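Local atomic coordinates of oxidoreductase, zinc-binding dehydrogenase family (PDB entry 5K1S), a protein that acts as a zinc-binding medium-chain reductase in an alternative de novo route to isovaleryl coenzyme A in Myxococcus xanthus. Residues A[251-265]-A[271-285]. Numbering follows the deposited sequence.
Sequences AGVDVAVEIVGSATF and SMAPGGRVVVVGNLE
The guanidinium of R277 has V255 over one face, with V255 CB over the centre of the group, 4.1 Å from R277 CZ, while the aromatic ring of F265 meets V280 at its edge: CG2 of V280 lies near the ring plane, 4.0 Å from F265 CE1. E258 CG, from the same segment as the ring, also lies in that plane, at the edge. The R277 chain, extended from CG to NE, carries the guanidinium out over V255, where the carbonyl of G179 and a salt bridge to E185 hold it. Between these groups, strands 255-258 and 276-280 run side by side, their axes 16° from parallel. They illustrate the beta-alpha-beta unit of a Rossmann-type domain: helix 262-270 makes the crossover, and the two strands are neighbours in a six-stranded parallel sheet. A256 is gripped through both backbone polar atoms, its N donating to R277 O (3.0 Å) and its O accepting from V279 N (2.8 Å). On the A256 face, M272 is bent at chi2 and chi3, which brings its SD to 3.5 Å from A256 CB and its CE near D254 O. Past the strand ends, V260 O receives L284 N at 2.8 Å. With chi1 at -160° the N283 amide swings away from its own backbone N, and OD1 accepts from S262 N at 2.7 Å; a water bridges S262 OG and E285 OE1.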
loop_
_atom_site.group_PDB
_atom_site.type_symbol
_atom_site.label_atom_id
_atom_site.label_comp_id
_atom_site.label_asym_id
_atom_site.label_seq_id
_atom_site.Cartn_x
_atom_site.Cartn_y
_atom_site.Cartn_z
ATOM N N ALA A 251 15.454 -15.798 -0.126
ATOM C CA ALA A 251 15.446 -14.400 0.284
ATOM C C ALA A 251 14.108 -13.717 0.038
ATOM O O ALA A 251 13.739 -12.809 0.793
ATOM C CB ALA A 251 16.546 -13.629 -0.452
ATOM N N GLY A 252 13.373 -14.133 -0.988
ATOM C CA GLY A 252 12.163 -13.443 -1.381
ATOM C C GLY A 252 12.429 -12.436 -2.480
ATOM O O GLY A 252 13.525 -12.346 -3.042
ATOM N N VAL A 253 11.397 -11.657 -2.788
ATOM C CA VAL A 253 11.482 -10.637 -3.824
ATOM C C VAL A 253 11.418 -9.261 -3.175
ATOM O O VAL A 253 10.892 -9.081 -2.072
ATOM C CB VAL A 253 10.375 -10.792 -4.888
ATOM C CG1 VAL A 253 10.550 -12.099 -5.647
ATOM C CG2 VAL A 253 8.996 -10.719 -4.249
ATOM N N ASP A 254 11.972 -8.273 -3.881
ATOM C CA ASP A 254 11.959 -6.902 -3.389
ATOM C C ASP A 254 10.619 -6.227 -3.656
ATOM O O ASP A 254 10.107 -5.497 -2.801
ATOM C CB ASP A 254 13.092 -6.103 -4.037
ATOM C CG ASP A 254 14.459 -6.684 -3.739
ATOM O OD1 ASP A 254 14.919 -7.550 -4.513
ATOM O OD2 ASP A 254 15.074 -6.275 -2.732
ATOM N N VAL A 255 10.042 -6.459 -4.833
ATOM C CA VAL A 255 8.777 -5.853 -5.225
ATOM C C VAL A 255 7.965 -6.885 -5.993
ATOM O O VAL A 255 8.516 -7.787 -6.630
ATOM C CB VAL A 255 8.996 -4.576 -6.072
ATOM C CG1 VAL A 255 9.848 -4.883 -7.292
ATOM C CG2 VAL A 255 7.666 -3.954 -6.488
ATOM N N ALA A 256 6.641 -6.749 -5.925
ATOM C CA ALA A 256 5.728 -7.644 -6.621
ATOM C C ALA A 256 4.677 -6.825 -7.354
ATOM O O ALA A 256 4.115 -5.880 -6.791
ATOM C CB ALA A 256 5.055 -8.619 -5.651
ATOM N N VAL A 257 4.418 -7.189 -8.605
ATOM C CA VAL A 257 3.387 -6.558 -9.421
ATOM C C VAL A 257 2.189 -7.500 -9.412
ATOM O O VAL A 257 2.170 -8.511 -10.122
ATOM C CB VAL A 257 3.883 -6.279 -10.842
ATOM C CG1 VAL A 257 2.787 -5.631 -11.674
ATOM C CG2 VAL A 257 5.123 -5.398 -10.805
ATOM N N GLU A 258 1.180 -7.171 -8.608
ATOM C CA GLU A 258 0.017 -8.037 -8.422
ATOM C C GLU A 258 -1.058 -7.635 -9.424
ATOM O O GLU A 258 -1.850 -6.725 -9.174
ATOM C CB GLU A 258 -0.494 -7.948 -6.988
ATOM C CG GLU A 258 -1.718 -8.810 -6.711
ATOM C CD GLU A 258 -1.467 -10.288 -6.960
ATOM O OE1 GLU A 258 -1.029 -10.987 -6.021
ATOM O OE2 GLU A 258 -1.703 -10.749 -8.096
ATOM N N ILE A 259 -1.086 -8.324 -10.563
ATOM C CA ILE A 259 -2.101 -8.077 -11.584
ATOM C C ILE A 259 -3.336 -8.936 -11.352
ATOM O O ILE A 259 -4.465 -8.466 -11.510
ATOM C CB ILE A 259 -1.505 -8.325 -12.985
ATOM C CG1 ILE A 259 -0.336 -7.372 -13.247
ATOM C CG2 ILE A 259 -2.581 -8.163 -14.060
ATOM C CD1 ILE A 259 0.448 -7.689 -14.506
ATOM N N VAL A 260 -3.141 -10.205 -10.989
ATOM C CA VAL A 260 -4.273 -11.106 -10.792
ATOM C C VAL A 260 -5.158 -10.601 -9.660
ATOM O O VAL A 260 -6.372 -10.436 -9.822
ATOM C CB VAL A 260 -3.778 -12.539 -10.526
ATOM C CG1 VAL A 260 -4.950 -13.476 -10.284
ATOM C CG2 VAL A 260 -2.930 -13.035 -11.691
ATOM N N GLY A 261 -4.563 -10.359 -8.494
ATOM C CA GLY A 261 -5.309 -9.892 -7.344
ATOM C C GLY A 261 -5.556 -10.973 -6.309
ATOM O O GLY A 261 -4.617 -11.623 -5.842
ATOM N N SER A 262 -6.830 -11.184 -5.963
ATOM C CA SER A 262 -7.172 -12.056 -4.842
ATOM C C SER A 262 -6.658 -13.476 -5.048
ATOM O O SER A 262 -6.232 -14.133 -4.090
ATOM C CB SER A 262 -8.689 -12.067 -4.640
ATOM O OG SER A 262 -9.362 -12.459 -5.824
ATOM N N ALA A 263 -6.687 -13.971 -6.286
ATOM C CA ALA A 263 -6.383 -15.379 -6.524
ATOM C C ALA A 263 -4.961 -15.728 -6.098
ATOM O O ALA A 263 -4.708 -16.833 -5.605
ATOM C CB ALA A 263 -6.598 -15.721 -7.997
ATOM N N THR A 264 -4.019 -14.803 -6.280
ATOM C CA THR A 264 -2.613 -15.052 -5.984
ATOM C C THR A 264 -2.087 -14.212 -4.829
ATOM O O THR A 264 -0.910 -14.342 -4.476
ATOM C CB THR A 264 -1.756 -14.779 -7.226
ATOM O OG1 THR A 264 -1.808 -13.383 -7.548
ATOM C CG2 THR A 264 -2.250 -15.585 -8.417
ATOM N N PHE A 265 -2.925 -13.368 -4.223
ATOM C CA PHE A 265 -2.430 -12.380 -3.268
ATOM C C PHE A 265 -1.776 -13.047 -2.062
ATOM O O PHE A 265 -0.644 -12.715 -1.693
ATOM C CB PHE A 265 -3.576 -11.469 -2.828
ATOM C CG PHE A 265 -3.122 -10.219 -2.132
ATOM C CD1 PHE A 265 -2.575 -9.170 -2.851
ATOM C CD2 PHE A 265 -3.250 -10.088 -0.762
ATOM C CE1 PHE A 265 -2.161 -8.020 -2.214
ATOM C CE2 PHE A 265 -2.839 -8.940 -0.122
ATOM C CZ PHE A 265 -2.294 -7.904 -0.849
ATOM N N SER A 271 5.680 -14.542 -0.474
ATOM C CA SER A 271 6.824 -14.532 -1.370
ATOM C C SER A 271 7.665 -13.267 -1.248
ATOM O O SER A 271 8.693 -13.159 -1.926
ATOM C CB SER A 271 6.346 -14.695 -2.816
ATOM O OG SER A 271 7.438 -14.807 -3.708
ATOM N N MET A 272 7.267 -12.318 -0.402
ATOM C CA MET A 272 7.955 -11.038 -0.298
ATOM C C MET A 272 9.094 -11.112 0.709
ATOM O O MET A 272 8.957 -11.706 1.781
ATOM C CB MET A 272 6.983 -9.933 0.122
ATOM C CG MET A 272 5.803 -9.744 -0.812
ATOM S SD MET A 272 6.302 -9.439 -2.516
ATOM C CE MET A 272 7.138 -7.861 -2.358
ATOM N N ALA A 273 10.214 -10.491 0.357
ATOM C CA ALA A 273 11.329 -10.349 1.274
ATOM C C ALA A 273 11.043 -9.240 2.282
ATOM O O ALA A 273 10.161 -8.404 2.066
ATOM C CB ALA A 273 12.607 -10.041 0.502
ATOM N N PRO A 274 11.769 -9.210 3.398
ATOM C CA PRO A 274 11.545 -8.154 4.393
ATOM C C PRO A 274 11.630 -6.768 3.769
ATOM O O PRO A 274 12.546 -6.465 3.002
ATOM C CB PRO A 274 12.662 -8.390 5.413
ATOM C CG PRO A 274 12.981 -9.838 5.290
ATOM C CD PRO A 274 12.789 -10.177 3.841
ATOM N N GLY A 275 10.659 -5.922 4.105
ATOM C CA GLY A 275 10.608 -4.584 3.553
ATOM C C GLY A 275 10.147 -4.507 2.117
ATOM O O GLY A 275 10.181 -3.423 1.527
ATOM N N GLY A 276 9.719 -5.623 1.531
ATOM C CA GLY A 276 9.251 -5.603 0.163
ATOM C C GLY A 276 7.949 -4.844 0.013
ATOM O O GLY A 276 7.229 -4.575 0.977
ATOM N N ARG A 277 7.639 -4.494 -1.234
ATOM C CA ARG A 277 6.461 -3.697 -1.547
ATOM C C ARG A 277 5.674 -4.366 -2.664
ATOM O O ARG A 277 6.246 -4.761 -3.684
ATOM C CB ARG A 277 6.856 -2.270 -1.947
ATOM C CG ARG A 277 7.824 -2.191 -3.112
ATOM C CD ARG A 277 8.464 -0.817 -3.204
ATOM N NE ARG A 277 9.281 -0.675 -4.406
ATOM C CZ ARG A 277 10.525 -1.127 -4.531
ATOM N NH1 ARG A 277 11.113 -1.762 -3.527
ATOM N NH2 ARG A 277 11.183 -0.946 -5.667
ATOM N N VAL A 278 4.364 -4.490 -2.465
ATOM C CA VAL A 278 3.459 -5.094 -3.437
ATOM C C VAL A 278 2.665 -3.974 -4.092
ATOM O O VAL A 278 1.974 -3.211 -3.407
ATOM C CB VAL A 278 2.524 -6.119 -2.778
ATOM C CG1 VAL A 278 1.544 -6.691 -3.798
ATOM C CG2 VAL A 278 3.333 -7.228 -2.130
ATOM N N VAL A 279 2.754 -3.880 -5.413
ATOM C CA VAL A 279 2.034 -2.870 -6.178
ATOM C C VAL A 279 0.814 -3.548 -6.791
ATOM O O VAL A 279 0.939 -4.353 -7.720
ATOM C CB VAL A 279 2.922 -2.233 -7.255
ATOM C CG1 VAL A 279 2.205 -1.055 -7.897
ATOM C CG2 VAL A 279 4.250 -1.790 -6.654
ATOM N N VAL A 280 -0.365 -3.227 -6.272
ATOM C CA VAL A 280 -1.604 -3.868 -6.698
ATOM C C VAL A 280 -2.227 -3.030 -7.805
ATOM O O VAL A 280 -2.474 -1.833 -7.626
ATOM C CB VAL A 280 -2.577 -4.034 -5.522
ATOM C CG1 VAL A 280 -3.792 -4.845 -5.952
ATOM C CG2 VAL A 280 -1.879 -4.693 -4.339
ATOM N N VAL A 281 -2.485 -3.661 -8.950
ATOM C CA VAL A 281 -3.128 -2.979 -10.069
ATOM C C VAL A 281 -4.360 -3.703 -10.590
ATOM O O VAL A 281 -5.193 -3.075 -11.268
ATOM C CB VAL A 281 -2.112 -2.754 -11.214
ATOM C CG1 VAL A 281 -1.599 -4.078 -11.758
ATOM C CG2 VAL A 281 -2.720 -1.903 -12.330
ATOM N N GLY A 282 -4.554 -4.991 -10.304
ATOM C CA GLY A 282 -5.662 -5.726 -10.874
ATOM C C GLY A 282 -6.275 -6.689 -9.878
ATOM O O GLY A 282 -5.635 -7.128 -8.920
ATOM N N ASN A 283 -7.548 -7.008 -10.130
ATOM C CA ASN A 283 -8.279 -8.022 -9.364
ATOM C C ASN A 283 -9.244 -8.702 -10.342
ATOM O O ASN A 283 -10.406 -8.307 -10.463
ATOM C CB ASN A 283 -9.016 -7.416 -8.180
ATOM C CG ASN A 283 -9.357 -8.446 -7.122
ATOM O OD1 ASN A 283 -8.698 -9.482 -7.012
ATOM N ND2 ASN A 283 -10.392 -8.171 -6.339
ATOM N N LEU A 284 -8.746 -9.730 -11.029
ATOM C CA LEU A 284 -9.500 -10.323 -12.129
ATOM C C LEU A 284 -10.754 -11.031 -11.637
ATOM O O LEU A 284 -11.817 -10.919 -12.259
ATOM C CB LEU A 284 -8.601 -11.282 -12.912
ATOM C CG LEU A 284 -7.387 -10.600 -13.557
ATOM C CD1 LEU A 284 -6.518 -11.603 -14.298
ATOM C CD2 LEU A 284 -7.817 -9.475 -14.498
ATOM N N GLU A 285 -10.662 -11.756 -10.530
ATOM C CA GLU A 285 -11.807 -12.495 -10.014
ATOM C C GLU A 285 -12.703 -11.649 -9.116
ATOM O O GLU A 285 -13.744 -12.140 -8.671
ATOM C CB GLU A 285 -11.327 -13.734 -9.257
ATOM C CG GLU A 285 -10.619 -14.742 -10.152
ATOM C CD GLU A 285 -10.148 -15.971 -9.404
ATOM O OE1 GLU A 285 -10.347 -16.035 -8.173
ATOM O OE2 GLU A 285 -9.578 -16.876 -10.050
HETATM O O HOH W 1 -10.227 -15.232 -5.419
#